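Local coordinates for major capsid protein (Human herpesvirus 1, PDB 1NO7) that forms the principal building block of the icosahedral herpes simplex virus capsid shell, studied here as its large protease-resistant upper domain, at residues L194-V199 against G438-T443; F257-P262 against A585-L590; P283-D288 against I361-M366; C319-A324 against V446-M451. One frame throughout, in Å; residues are numbered along the deposited sequence.

Contact 1: L194-V199 against G438-T443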
loop_
_atom_site.group_PDB
_atom_site.type_symbol
_atom_site.label_atom_id
_atom_site.label_comp_id
_atom_site.label_asym_id
_atom_site.label_seq_id
_atom_site.Cartn_x
_atom_site.Cartn_y
_atom_site.Cartn_z
ATOM N N LEU A 194 -14.082 -9.755 15.177
ATOM C CA LEU A 194 -14.350 -8.364 15.540
ATOM C C LEU A 194 -15.444 -7.716 14.683
ATOM O O LEU A 194 -15.689 -6.498 14.782
ATOM C CB LEU A 194 -13.063 -7.542 15.448
ATOM C CG LEU A 194 -11.931 -8.037 16.356
ATOM C CD1 LEU A 194 -11.342 -9.313 15.777
ATOM C CD2 LEU A 194 -10.837 -6.984 16.478
ATOM N N ALA A 195 -16.100 -8.528 13.851
ATOM C CA ALA A 195 -17.167 -8.035 12.981
ATOM C C ALA A 195 -18.100 -7.086 13.735
ATOM O O ALA A 195 -18.386 -5.985 13.259
ATOM C CB ALA A 195 -17.965 -9.203 12.400
ATOM N N ARG A 196 -18.561 -7.504 14.914
ATOM C CA ARG A 196 -19.460 -6.660 15.704
ATOM C C ARG A 196 -18.760 -5.330 15.965
ATOM O O ARG A 196 -19.254 -4.249 15.613
ATOM C CB ARG A 196 -19.789 -7.333 17.038
ATOM C CG ARG A 196 -20.762 -6.544 17.901
ATOM C CD ARG A 196 -20.639 -6.930 19.375
ATOM N NE ARG A 196 -21.332 -5.975 20.238
ATOM C CZ ARG A 196 -22.646 -5.953 20.429
ATOM N NH1 ARG A 196 -23.422 -6.848 19.825
ATOM N NH2 ARG A 196 -23.187 -5.019 21.200
ATOM N N LEU A 197 -17.590 -5.436 16.580
ATOM C CA LEU A 197 -16.779 -4.273 16.917
ATOM C C LEU A 197 -16.660 -3.304 15.760
ATOM O O LEU A 197 -16.925 -2.102 15.900
ATOM C CB LEU A 197 -15.377 -4.719 17.332
ATOM C CG LEU A 197 -14.376 -3.588 17.538
ATOM C CD1 LEU A 197 -15.025 -2.459 18.331
ATOM C CD2 LEU A 197 -13.146 -4.146 18.268
ATOM N N VAL A 198 -16.244 -3.839 14.617
ATOM C CA VAL A 198 -16.078 -3.036 13.410
ATOM C C VAL A 198 -17.344 -2.281 13.020
ATOM O O VAL A 198 -17.329 -1.047 12.885
ATOM C CB VAL A 198 -15.674 -3.904 12.217
ATOM C CG1 VAL A 198 -15.924 -3.139 10.934
ATOM C CG2 VAL A 198 -14.201 -4.297 12.328
ATOM N N VAL A 199 -18.435 -3.020 12.834
ATOM C CA VAL A 199 -19.688 -2.396 12.445
ATOM C C VAL A 199 -19.907 -1.149 13.293
ATOM O O VAL A 199 -20.426 -0.139 12.814
ATOM C CB VAL A 199 -20.902 -3.336 12.633
ATOM C CG1 VAL A 199 -22.130 -2.690 12.004
ATOM C CG2 VAL A 199 -20.636 -4.706 12.001
ATOM N N GLY A 438 -19.100 -2.344 25.592
ATOM C CA GLY A 438 -18.260 -3.344 26.232
ATOM C C GLY A 438 -18.039 -4.679 25.535
ATOM O O GLY A 438 -16.897 -5.046 25.269
ATOM N N PRO A 439 -19.101 -5.441 25.235
ATOM C CA PRO A 439 -18.928 -6.736 24.569
ATOM C C PRO A 439 -18.066 -6.596 23.319
ATOM O O PRO A 439 -17.122 -7.374 23.108
ATOM C CB PRO A 439 -20.362 -7.148 24.234
ATOM C CG PRO A 439 -21.169 -6.482 25.309
ATOM C CD PRO A 439 -20.529 -5.117 25.389
ATOM N N ALA A 440 -18.407 -5.603 22.492
ATOM C CA ALA A 440 -17.666 -5.339 21.263
ATOM C C ALA A 440 -16.187 -5.242 21.633
ATOM O O ALA A 440 -15.344 -5.981 21.117
ATOM C CB ALA A 440 -18.140 -4.028 20.644
ATOM N N MET A 441 -15.892 -4.331 22.555
ATOM C CA MET A 441 -14.529 -4.119 23.028
ATOM C C MET A 441 -13.876 -5.451 23.445
ATOM O O MET A 441 -12.714 -5.704 23.141
ATOM C CB MET A 441 -14.563 -3.145 24.205
ATOM C CG MET A 441 -13.276 -2.408 24.507
ATOM S SD MET A 441 -13.749 -0.779 25.197
ATOM C CE MET A 441 -15.459 -0.483 24.391
ATOM N N LEU A 442 -14.626 -6.317 24.116
ATOM C CA LEU A 442 -14.061 -7.590 24.546
ATOM C C LEU A 442 -13.672 -8.558 23.433
ATOM O O LEU A 442 -12.761 -9.368 23.636
ATOM C CB LEU A 442 -15.006 -8.298 25.517
ATOM C CG LEU A 442 -14.833 -7.887 26.981
ATOM C CD1 LEU A 442 -13.421 -8.199 27.440
ATOM C CD2 LEU A 442 -15.119 -6.412 27.132
ATOM N N THR A 443 -14.333 -8.486 22.270
ATOM C CA THR A 443 -14.007 -9.415 21.174
ATOM C C THR A 443 -12.505 -9.433 20.894
ATOM O O THR A 443 -11.976 -10.394 20.319
ATOM C CB THR A 443 -14.756 -9.064 19.879
ATOM O OG1 THR A 443 -14.845 -7.643 19.763
ATOM C CG2 THR A 443 -16.164 -9.664 19.881
#
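Arg196 and Ala440 share one anion, the carboxylate of Asp437 that immediately precedes helix 438-442: Arg196 NH2 forms a salt bridge with OD2, and Ala440 N donates a hydrogen bond to OD1. The arginine gets there by running extended, with CG anti to the backbone N (chi1 -178°), so that its stem passes over the first turn of the facing helix. CD lies 3.9 Å from Ala440 CA, while Ala440 CB meets the guanidinium at its edge, in plane, 3.8 Å from NE. Pro439 CB approaches the same group obliquely.

One residue on from Arg196, the backbones come near each other at Ala440, whose CB sits 4.0 Å from Leu197 CA. Leu197 CD1 also touches that methyl, at 4.2 Å. Thr443 OG1 lies beside Leu197 CB, but that atom is placed too close to Ala440 O, so the contact is doubtful.

The short axes approach to 8.3 Å and cross at -123°, more nearly antiparallel than parallel. Helix 438-442 thus lies across the first turn of helix 195-208, with Leu194 reaching Leu444 and Leu197 reaching Val436 in the flanking loops.

Contact 2: F257-P262 against A585-L590; sequences FTLTGP and ALHHQL
Leu259 lays its CD1 over one face of the His587 ring, 4.2 Å from the centroid and 22° off the normal, a CH-pi contact displaced toward the ring's rim. The same leucine also flanks the neighbouring histidine: its CB and CG pack beside ND1 of His588, and its CA lies at the edge of that ring, in plane. Thr258 adds its methyl over one face of the His588 ring, CG2 standing 4.3 Å from its centroid in a second CH-pi contact. CG2 is anti to the backbone N, which places the methyl over the imidazole and leaves OG1 for Asn273 and the carbonyl of Val254.

The one hydrogen bond across the contact runs from Leu259 N to His588 ND1, 2.8 Å long. It is bent, with 139° at the hydrogen, and the donor stands 30° out of the ring plane. The other ring nitrogen, NE2, is bonded to Gln269 OE1, so both nitrogens of this buried imidazole have partners and its rotation is fixed. The pattern is consistent with ND1 accepting and NE2 carrying the proton. Phe257 O touches the base of the same side chain, 3.9 Å from His588 CB.

The contact fastens the irregular chain leaving helix 234-256 to helix 583-593 near the C terminus. Leu259 also touches Lys591 and Thr592 farther along that helix, and helix 269-273, through Gln269, Ala270 and Asn273, closes on Thr258 and His588.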
loop_
_atom_site.group_PDB
_atom_site.type_symbol
_atom_site.label_atom_id
_atom_site.label_comp_id
_atom_site.label_asym_id
_atom_site.label_seq_id
_atom_site.Cartn_x
_atom_site.Cartn_y
_atom_site.Cartn_z
ATOM N N PHE A 257 -9.111 -3.960 -23.719
ATOM C CA PHE A 257 -8.082 -3.568 -24.668
ATOM C C PHE A 257 -6.971 -4.611 -24.744
ATOM O O PHE A 257 -5.782 -4.279 -24.791
ATOM C CB PHE A 257 -7.530 -2.204 -24.267
ATOM C CG PHE A 257 -8.543 -1.106 -24.351
ATOM C CD1 PHE A 257 -8.445 0.011 -23.537
ATOM C CD2 PHE A 257 -9.576 -1.170 -25.273
ATOM C CE1 PHE A 257 -9.365 1.061 -23.644
ATOM C CE2 PHE A 257 -10.501 -0.135 -25.392
ATOM C CZ PHE A 257 -10.397 0.987 -24.576
ATOM N N THR A 258 -7.376 -5.878 -24.704
ATOM C CA THR A 258 -6.454 -7.003 -24.853
ATOM C C THR A 258 -7.169 -7.889 -25.873
ATOM O O THR A 258 -8.397 -7.828 -26.002
ATOM C CB THR A 258 -6.229 -7.805 -23.549
ATOM O OG1 THR A 258 -5.651 -6.953 -22.554
ATOM C CG2 THR A 258 -5.259 -8.977 -23.806
ATOM N N LEU A 259 -6.418 -8.698 -26.605
ATOM C CA LEU A 259 -7.032 -9.541 -27.612
ATOM C C LEU A 259 -7.154 -10.976 -27.156
ATOM O O LEU A 259 -6.230 -11.535 -26.561
ATOM C CB LEU A 259 -6.231 -9.452 -28.908
ATOM C CG LEU A 259 -6.160 -8.019 -29.440
ATOM C CD1 LEU A 259 -5.164 -7.935 -30.575
ATOM C CD2 LEU A 259 -7.543 -7.572 -29.889
ATOM N N THR A 260 -8.308 -11.565 -27.439
ATOM C CA THR A 260 -8.596 -12.940 -27.064
ATOM C C THR A 260 -7.927 -13.930 -28.006
ATOM O O THR A 260 -8.488 -14.277 -29.044
ATOM C CB THR A 260 -10.099 -13.175 -27.082
ATOM O OG1 THR A 260 -10.642 -12.655 -28.303
ATOM C CG2 THR A 260 -10.752 -12.468 -25.903
ATOM N N GLY A 261 -6.733 -14.389 -27.636
ATOM C CA GLY A 261 -6.009 -15.327 -28.478
ATOM C C GLY A 261 -5.160 -16.347 -27.738
ATOM O O GLY A 261 -5.614 -16.930 -26.753
ATOM N N PRO A 262 -3.917 -16.593 -28.200
ATOM C CA PRO A 262 -2.960 -17.544 -27.616
ATOM C C PRO A 262 -2.436 -17.163 -26.231
ATOM O O PRO A 262 -2.925 -16.227 -25.600
ATOM C CB PRO A 262 -1.828 -17.577 -28.647
ATOM C CG PRO A 262 -2.510 -17.207 -29.926
ATOM C CD PRO A 262 -3.411 -16.086 -29.488
ATOM N N ALA A 585 2.199 -5.382 -26.649
ATOM C CA ALA A 585 1.299 -4.493 -25.921
ATOM C C ALA A 585 0.661 -3.560 -26.941
ATOM O O ALA A 585 -0.577 -3.482 -27.071
ATOM C CB ALA A 585 2.091 -3.675 -24.875
ATOM N N LEU A 586 1.536 -2.862 -27.666
ATOM C CA LEU A 586 1.099 -1.925 -28.688
ATOM C C LEU A 586 0.233 -2.617 -29.712
ATOM O O LEU A 586 -0.716 -2.023 -30.228
ATOM C CB LEU A 586 2.292 -1.277 -29.372
ATOM C CG LEU A 586 2.665 -0.018 -28.607
ATOM C CD1 LEU A 586 1.411 0.859 -28.489
ATOM C CD2 LEU A 586 3.206 -0.397 -27.227
ATOM N N HIS A 587 0.559 -3.874 -30.000
ATOM C CA HIS A 587 -0.229 -4.626 -30.952
ATOM C C HIS A 587 -1.676 -4.589 -30.461
ATOM O O HIS A 587 -2.557 -4.047 -31.145
ATOM C CB HIS A 587 0.274 -6.061 -31.038
ATOM C CG HIS A 587 -0.638 -6.960 -31.803
ATOM N ND1 HIS A 587 -1.376 -6.520 -32.879
ATOM C CD2 HIS A 587 -0.930 -8.273 -31.655
ATOM C CE1 HIS A 587 -2.087 -7.523 -33.361
ATOM N NE2 HIS A 587 -1.834 -8.598 -32.637
ATOM N N HIS A 588 -1.899 -5.140 -29.261
ATOM C CA HIS A 588 -3.221 -5.194 -28.624
ATOM C C HIS A 588 -3.806 -3.797 -28.483
ATOM O O HIS A 588 -4.844 -3.486 -29.070
ATOM C CB HIS A 588 -3.122 -5.794 -27.220
ATOM C CG HIS A 588 -2.815 -7.259 -27.193
ATOM N ND1 HIS A 588 -3.769 -8.228 -27.423
ATOM C CD2 HIS A 588 -1.663 -7.921 -26.926
ATOM C CE1 HIS A 588 -3.221 -9.424 -27.295
ATOM N NE2 HIS A 588 -1.944 -9.265 -26.994
ATOM N N GLN A 589 -3.143 -2.964 -27.680
ATOM C CA GLN A 589 -3.614 -1.606 -27.462
ATOM C C GLN A 589 -4.089 -0.994 -28.788
ATOM O O GLN A 589 -5.145 -0.342 -28.836
ATOM C CB GLN A 589 -2.504 -0.768 -26.840
ATOM C CG GLN A 589 -2.118 -1.250 -25.480
ATOM C CD GLN A 589 -0.781 -0.698 -25.025
ATOM O OE1 GLN A 589 -0.584 0.525 -24.926
ATOM N NE2 GLN A 589 0.156 -1.601 -24.738
ATOM N N LEU A 590 -3.324 -1.231 -29.862
ATOM C CA LEU A 590 -3.664 -0.714 -31.187
ATOM C C LEU A 590 -4.943 -1.327 -31.754
ATOM O O LEU A 590 -5.879 -0.600 -32.104
ATOM C CB LEU A 590 -2.512 -0.965 -32.160
ATOM C CG LEU A 590 -1.402 0.094 -32.146
ATOM C CD1 LEU A 590 -0.158 -0.403 -32.921
ATOM C CD2 LEU A 590 -1.972 1.397 -32.740
#

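Contact 3: P283-D288 against I361-M366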
loop_
_atom_site.group_PDB
_atom_site.type_symbol
_atom_site.label_atom_id
_atom_site.label_comp_id
_atom_site.label_asym_id
_atom_site.label_seq_id
_atom_site.Cartn_x
_atom_site.Cartn_y
_atom_site.Cartn_z
ATOM N N PRO A 283 1.676 -6.037 -5.305
ATOM C CA PRO A 283 1.227 -4.773 -4.722
ATOM C C PRO A 283 2.143 -4.315 -3.612
ATOM O O PRO A 283 2.854 -5.113 -3.008
ATOM C CB PRO A 283 -0.193 -5.085 -4.253
ATOM C CG PRO A 283 -0.148 -6.556 -3.977
ATOM C CD PRO A 283 0.664 -7.095 -5.122
ATOM N N PRO A 284 2.128 -3.013 -3.325
ATOM C CA PRO A 284 2.961 -2.399 -2.292
ATOM C C PRO A 284 2.844 -3.047 -0.924
ATOM O O PRO A 284 3.869 -3.305 -0.301
ATOM C CB PRO A 284 2.490 -0.954 -2.292
ATOM C CG PRO A 284 1.009 -1.107 -2.613
ATOM C CD PRO A 284 1.037 -2.110 -3.730
ATOM N N LEU A 285 1.611 -3.329 -0.492
ATOM C CA LEU A 285 1.346 -3.934 0.823
ATOM C C LEU A 285 0.727 -5.327 0.726
ATOM O O LEU A 285 -0.333 -5.511 0.119
ATOM C CB LEU A 285 0.433 -3.002 1.617
ATOM C CG LEU A 285 1.100 -1.640 1.868
ATOM C CD1 LEU A 285 0.161 -0.646 2.572
ATOM C CD2 LEU A 285 2.353 -1.892 2.717
ATOM N N VAL A 286 1.377 -6.311 1.337
ATOM C CA VAL A 286 0.873 -7.678 1.261
ATOM C C VAL A 286 0.689 -8.359 2.607
ATOM O O VAL A 286 1.676 -8.694 3.277
ATOM C CB VAL A 286 1.829 -8.564 0.466
ATOM C CG1 VAL A 286 1.108 -9.822 -0.011
ATOM C CG2 VAL A 286 2.403 -7.785 -0.671
ATOM N N TRP A 287 -0.558 -8.603 2.996
ATOM C CA TRP A 287 -0.815 -9.275 4.268
ATOM C C TRP A 287 -0.487 -10.777 4.207
ATOM O O TRP A 287 0.221 -11.297 5.070
ATOM C CB TRP A 287 -2.266 -9.058 4.684
ATOM C CG TRP A 287 -2.515 -7.695 5.265
ATOM C CD1 TRP A 287 -3.487 -6.791 4.885
ATOM C CD2 TRP A 287 -1.844 -7.108 6.389
ATOM N NE1 TRP A 287 -3.459 -5.685 5.714
ATOM C CE2 TRP A 287 -2.462 -5.854 6.644
ATOM C CE3 TRP A 287 -0.782 -7.521 7.212
ATOM C CZ2 TRP A 287 -2.052 -5.013 7.693
ATOM C CZ3 TRP A 287 -0.370 -6.680 8.261
ATOM C CH2 TRP A 287 -1.008 -5.444 8.487
ATOM N N ASP A 288 -0.994 -11.478 3.195
ATOM C CA ASP A 288 -0.699 -12.905 3.060
ATOM C C ASP A 288 0.465 -13.112 2.080
ATOM O O ASP A 288 1.292 -12.214 1.903
ATOM C CB ASP A 288 -1.943 -13.677 2.592
ATOM C CG ASP A 288 -2.562 -13.091 1.342
ATOM O OD1 ASP A 288 -1.820 -12.942 0.341
ATOM O OD2 ASP A 288 -3.780 -12.801 1.353
ATOM N N ILE A 361 -4.703 -2.709 -8.158
ATOM C CA ILE A 361 -5.512 -1.664 -8.787
ATOM C C ILE A 361 -5.839 -0.578 -7.765
ATOM O O ILE A 361 -5.702 0.625 -8.038
ATOM C CB ILE A 361 -6.847 -2.191 -9.300
ATOM C CG1 ILE A 361 -6.596 -3.261 -10.374
ATOM C CG2 ILE A 361 -7.696 -1.015 -9.781
ATOM C CD1 ILE A 361 -7.833 -3.639 -11.231
ATOM N N TYR A 362 -6.266 -1.016 -6.585
ATOM C CA TYR A 362 -6.639 -0.118 -5.505
ATOM C C TYR A 362 -5.466 0.742 -5.030
ATOM O O TYR A 362 -5.560 1.976 -4.998
ATOM C CB TYR A 362 -7.170 -0.935 -4.323
ATOM C CG TYR A 362 -7.896 -0.092 -3.311
ATOM C CD1 TYR A 362 -9.211 0.322 -3.543
ATOM C CD2 TYR A 362 -7.251 0.363 -2.158
ATOM C CE1 TYR A 362 -9.871 1.178 -2.650
ATOM C CE2 TYR A 362 -7.898 1.220 -1.264
ATOM C CZ TYR A 362 -9.205 1.624 -1.520
ATOM O OH TYR A 362 -9.839 2.495 -0.667
ATOM N N TYR A 363 -4.365 0.078 -4.670
ATOM C CA TYR A 363 -3.169 0.748 -4.152
ATOM C C TYR A 363 -2.393 1.636 -5.123
ATOM O O TYR A 363 -1.863 2.693 -4.723
ATOM C CB TYR A 363 -2.221 -0.289 -3.546
ATOM C CG TYR A 363 -2.741 -0.808 -2.245
ATOM C CD1 TYR A 363 -3.945 -1.506 -2.185
ATOM C CD2 TYR A 363 -2.089 -0.518 -1.053
ATOM C CE1 TYR A 363 -4.496 -1.893 -0.965
ATOM C CE2 TYR A 363 -2.628 -0.900 0.175
ATOM C CZ TYR A 363 -3.834 -1.584 0.216
ATOM O OH TYR A 363 -4.381 -1.934 1.439
ATOM N N TYR A 364 -2.328 1.207 -6.386
ATOM C CA TYR A 364 -1.611 1.951 -7.417
ATOM C C TYR A 364 -2.487 2.930 -8.188
ATOM O O TYR A 364 -1.977 3.821 -8.854
ATOM C CB TYR A 364 -0.930 0.985 -8.384
ATOM C CG TYR A 364 0.274 0.282 -7.777
ATOM C CD1 TYR A 364 0.406 -1.113 -7.861
ATOM C CD2 TYR A 364 1.296 1.011 -7.144
ATOM C CE1 TYR A 364 1.528 -1.778 -7.327
ATOM C CE2 TYR A 364 2.429 0.363 -6.607
ATOM C CZ TYR A 364 2.536 -1.039 -6.698
ATOM O OH TYR A 364 3.621 -1.719 -6.140
ATOM N N VAL A 365 -3.801 2.791 -8.107
ATOM C CA VAL A 365 -4.646 3.735 -8.823
ATOM C C VAL A 365 -5.591 4.481 -7.891
ATOM O O VAL A 365 -5.488 5.708 -7.713
ATOM C CB VAL A 365 -5.493 3.036 -9.868
ATOM C CG1 VAL A 365 -6.294 4.065 -10.650
ATOM C CG2 VAL A 365 -4.609 2.231 -10.787
ATOM N N MET A 366 -6.518 3.720 -7.313
ATOM C CA MET A 366 -7.518 4.234 -6.386
ATOM C C MET A 366 -6.904 5.115 -5.285
ATOM O O MET A 366 -7.332 6.262 -5.091
ATOM C CB MET A 366 -8.275 3.055 -5.772
ATOM C CG MET A 366 -9.046 2.208 -6.787
ATOM S SD MET A 366 -10.749 2.866 -7.146
ATOM C CE MET A 366 -10.511 4.665 -6.909
#
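Tyr364 and Tyr363 present their rings to Pro284 and Leu285 in different ways. Pro284 CD sits over one face of the Tyr364 ring, 3.9 Å from its centroid and 30° off the normal, a CH-pi contact; Pro283 CA comes to the same ring obliquely. At Tyr363 it is the edge that is used: Leu285 CD1 lies near the ring plane, 3.7 Å from CE2, and the two side chains cross at about a right angle. Pro284 CG slants in at the ring's base, 3.5 Å from Tyr363 CB, which wedges the pyrrolidine between the two tyrosines.

Both rings project from the long helix 353-371 where it widens into a pi-type turn at 362-366. There Ile361 O accepts from two backbone donors, Val365 N at 2.9 Å and Met366 N at 3.3 Å. Facing this turn is an irregular loop that also bonds through its backbone to Leu483 at the end of strand 478-483, from both Pro284 and Val286. The contact is wholly buried, its centre about 5 Å from the centre of the chain, and Phe514 packs on Pro284 as well.

No hydrogen bond joins the two segments. Tyr364 OH comes 3.4 Å from Pro284 N, but a proline nitrogen has no hydrogen to give. Tyr363 OH instead points to Tyr218 N, forming a weak bond.

Contact 4: C319-A324 against V446-M451; sequences CNVATA and VLAHNM
Met451 and Cys319 join two irregular loops that run antiparallel past each other: Cys319 lies opposite Met451, Asn320 opposite His449 and Val321 opposite Ala448. One loop links strands 314-316 and 332-334; the other follows helix 438-442, makes a helix-like turn at 446-449 and goes on toward strand 457-462.

Of polar bonds between the segments there is one, from Met451 N to Cys319 O. It is 3.2 Å long and nearly straight at the hydrogen, 172°, with the donor tilted 26° from the carbonyl plane. Within the first loop, Asn320 ND2 reaches back to Thr323 OG1 in a weak bond. The amide of Asn450 turns to another partner, its OD1 accepting from Asn336 ND2.

The apolar part centres on Met451, whose side chain runs along the first loop, CG and SD beside Asn320 O and CE near Val321 CG1, and also touches Tyr386 of helix 382-389. Ala324 CB, on the returning limb of the loop, packs against the sulfur SD at 4.0 Å. Val321 CG1 serves both partners: it meets Ala448 CB at 3.5 Å on the helix-like turn and the methyl of Met451 beyond. The bend of the methionine at its last torsion (chi3 74°) carries CE to 3.4 Å from Val321 CG1.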
loop_
_atom_site.group_PDB
_atom_site.type_symbol
_atom_site.label_atom_id
_atom_site.label_comp_id
_atom_site.label_asym_id
_atom_site.label_seq_id
_atom_site.Cartn_x
_atom_site.Cartn_y
_atom_site.Cartn_z
ATOM N N CYS A 319 -0.034 -18.221 13.308
ATOM C CA CYS A 319 0.708 -17.624 14.415
ATOM C C CYS A 319 -0.171 -17.367 15.652
ATOM O O CYS A 319 -1.184 -16.662 15.561
ATOM C CB CYS A 319 1.323 -16.307 13.937
ATOM S SG CYS A 319 2.719 -15.707 14.902
ATOM N N ASN A 320 0.230 -17.930 16.798
ATOM C CA ASN A 320 -0.496 -17.777 18.065
ATOM C C ASN A 320 0.085 -16.658 18.884
ATOM O O ASN A 320 0.448 -15.609 18.372
ATOM C CB ASN A 320 -0.387 -19.031 18.919
ATOM C CG ASN A 320 -0.861 -20.247 18.211
ATOM O OD1 ASN A 320 -1.998 -20.300 17.742
ATOM N ND2 ASN A 320 0.005 -21.250 18.116
ATOM N N VAL A 321 0.159 -16.907 20.182
ATOM C CA VAL A 321 0.723 -15.958 21.132
ATOM C C VAL A 321 1.952 -16.657 21.669
ATOM O O VAL A 321 2.808 -16.055 22.321
ATOM C CB VAL A 321 -0.233 -15.679 22.294
ATOM C CG1 VAL A 321 -1.122 -14.484 21.965
ATOM C CG2 VAL A 321 -1.083 -16.920 22.561
ATOM N N ALA A 322 2.017 -17.950 21.377
ATOM C CA ALA A 322 3.138 -18.770 21.790
ATOM C C ALA A 322 4.145 -18.732 20.655
ATOM O O ALA A 322 5.355 -18.629 20.881
ATOM C CB ALA A 322 2.677 -20.190 22.027
ATOM N N THR A 323 3.612 -18.803 19.435
ATOM C CA THR A 323 4.389 -18.799 18.199
ATOM C C THR A 323 4.989 -17.437 17.876
ATOM O O THR A 323 6.138 -17.330 17.444
ATOM C CB THR A 323 3.502 -19.206 17.010
ATOM O OG1 THR A 323 2.937 -20.498 17.254
ATOM C CG2 THR A 323 4.313 -19.236 15.722
ATOM N N ALA A 324 4.188 -16.401 18.085
ATOM C CA ALA A 324 4.582 -15.020 17.796
ATOM C C ALA A 324 5.896 -14.539 18.404
ATOM O O ALA A 324 6.082 -14.581 19.632
ATOM C CB ALA A 324 3.451 -14.056 18.212
ATOM N N VAL A 446 -9.814 -12.283 20.831
ATOM C CA VAL A 446 -9.416 -13.122 19.708
ATOM C C VAL A 446 -7.944 -12.975 19.296
ATOM O O VAL A 446 -7.253 -13.977 19.051
ATOM C CB VAL A 446 -10.275 -12.837 18.460
ATOM C CG1 VAL A 446 -9.982 -13.888 17.411
ATOM C CG2 VAL A 446 -11.753 -12.840 18.813
ATOM N N LEU A 447 -7.477 -11.728 19.229
ATOM C CA LEU A 447 -6.107 -11.409 18.817
ATOM C C LEU A 447 -5.029 -12.331 19.351
ATOM O O LEU A 447 -4.029 -12.577 18.674
ATOM C CB LEU A 447 -5.747 -9.971 19.186
ATOM C CG LEU A 447 -6.797 -8.915 18.818
ATOM C CD1 LEU A 447 -6.138 -7.540 18.817
ATOM C CD2 LEU A 447 -7.417 -9.215 17.452
ATOM N N ALA A 448 -5.213 -12.833 20.565
ATOM C CA ALA A 448 -4.220 -13.736 21.125
ATOM C C ALA A 448 -4.178 -15.023 20.293
ATOM O O ALA A 448 -3.123 -15.647 20.146
ATOM C CB ALA A 448 -4.551 -14.049 22.574
ATOM N N HIS A 449 -5.323 -15.399 19.727
ATOM C CA HIS A 449 -5.418 -16.616 18.925
ATOM C C HIS A 449 -4.858 -16.521 17.508
ATOM O O HIS A 449 -4.170 -17.434 17.037
ATOM C CB HIS A 449 -6.874 -17.086 18.849
ATOM C CG HIS A 449 -7.417 -17.584 20.152
ATOM N ND1 HIS A 449 -6.774 -18.541 20.909
ATOM C CD2 HIS A 449 -8.551 -17.273 20.822
ATOM C CE1 HIS A 449 -7.489 -18.798 21.989
ATOM N NE2 HIS A 449 -8.573 -18.043 21.960
ATOM N N ASN A 450 -5.150 -15.419 16.830
ATOM C CA ASN A 450 -4.699 -15.240 15.457
ATOM C C ASN A 450 -4.012 -13.891 15.277
ATOM O O ASN A 450 -4.671 -12.864 15.061
ATOM C CB ASN A 450 -5.900 -15.334 14.522
ATOM C CG ASN A 450 -5.503 -15.625 13.109
ATOM O OD1 ASN A 450 -4.547 -15.047 12.592
ATOM N ND2 ASN A 450 -6.239 -16.522 12.462
ATOM N N MET A 451 -2.686 -13.890 15.355
ATOM C CA MET A 451 -1.944 -12.640 15.211
ATOM C C MET A 451 -0.750 -12.639 14.247
ATOM O O MET A 451 -0.223 -13.692 13.866
ATOM C CB MET A 451 -1.491 -12.130 16.600
ATOM C CG MET A 451 -1.037 -13.199 17.621
ATOM S SD MET A 451 -0.177 -12.502 19.102
ATOM C CE MET A 451 -1.589 -11.763 20.049
#

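From the N terminus, the chain passes Leu194-Val199, Phe257-Pro262, Pro283-Asp288 and Cys319-Ala324, opening four loops before any closes. Contact 3 closes first, tying the loop before helix 290-296 to helix 353-371, nested inside contacts 1 and 2. Contact 1 follows, joining helices 195-208 and 438-442; contact 4, between the loops after strand 314-316 and after helix 438-442, crosses both 1 and 3. Contact 2 closes last, fastening the loop after helix 234-256 to helix 583-593, crossing contact 1 and enclosing 3 and 4. Contacts 1 and 4 touch through Leu194 CD2 and Leu447 CD2, 4.2 Å apart. Contact 3 lies near the chain's centre, its centre about 25 Å from those of contacts 2 and 4.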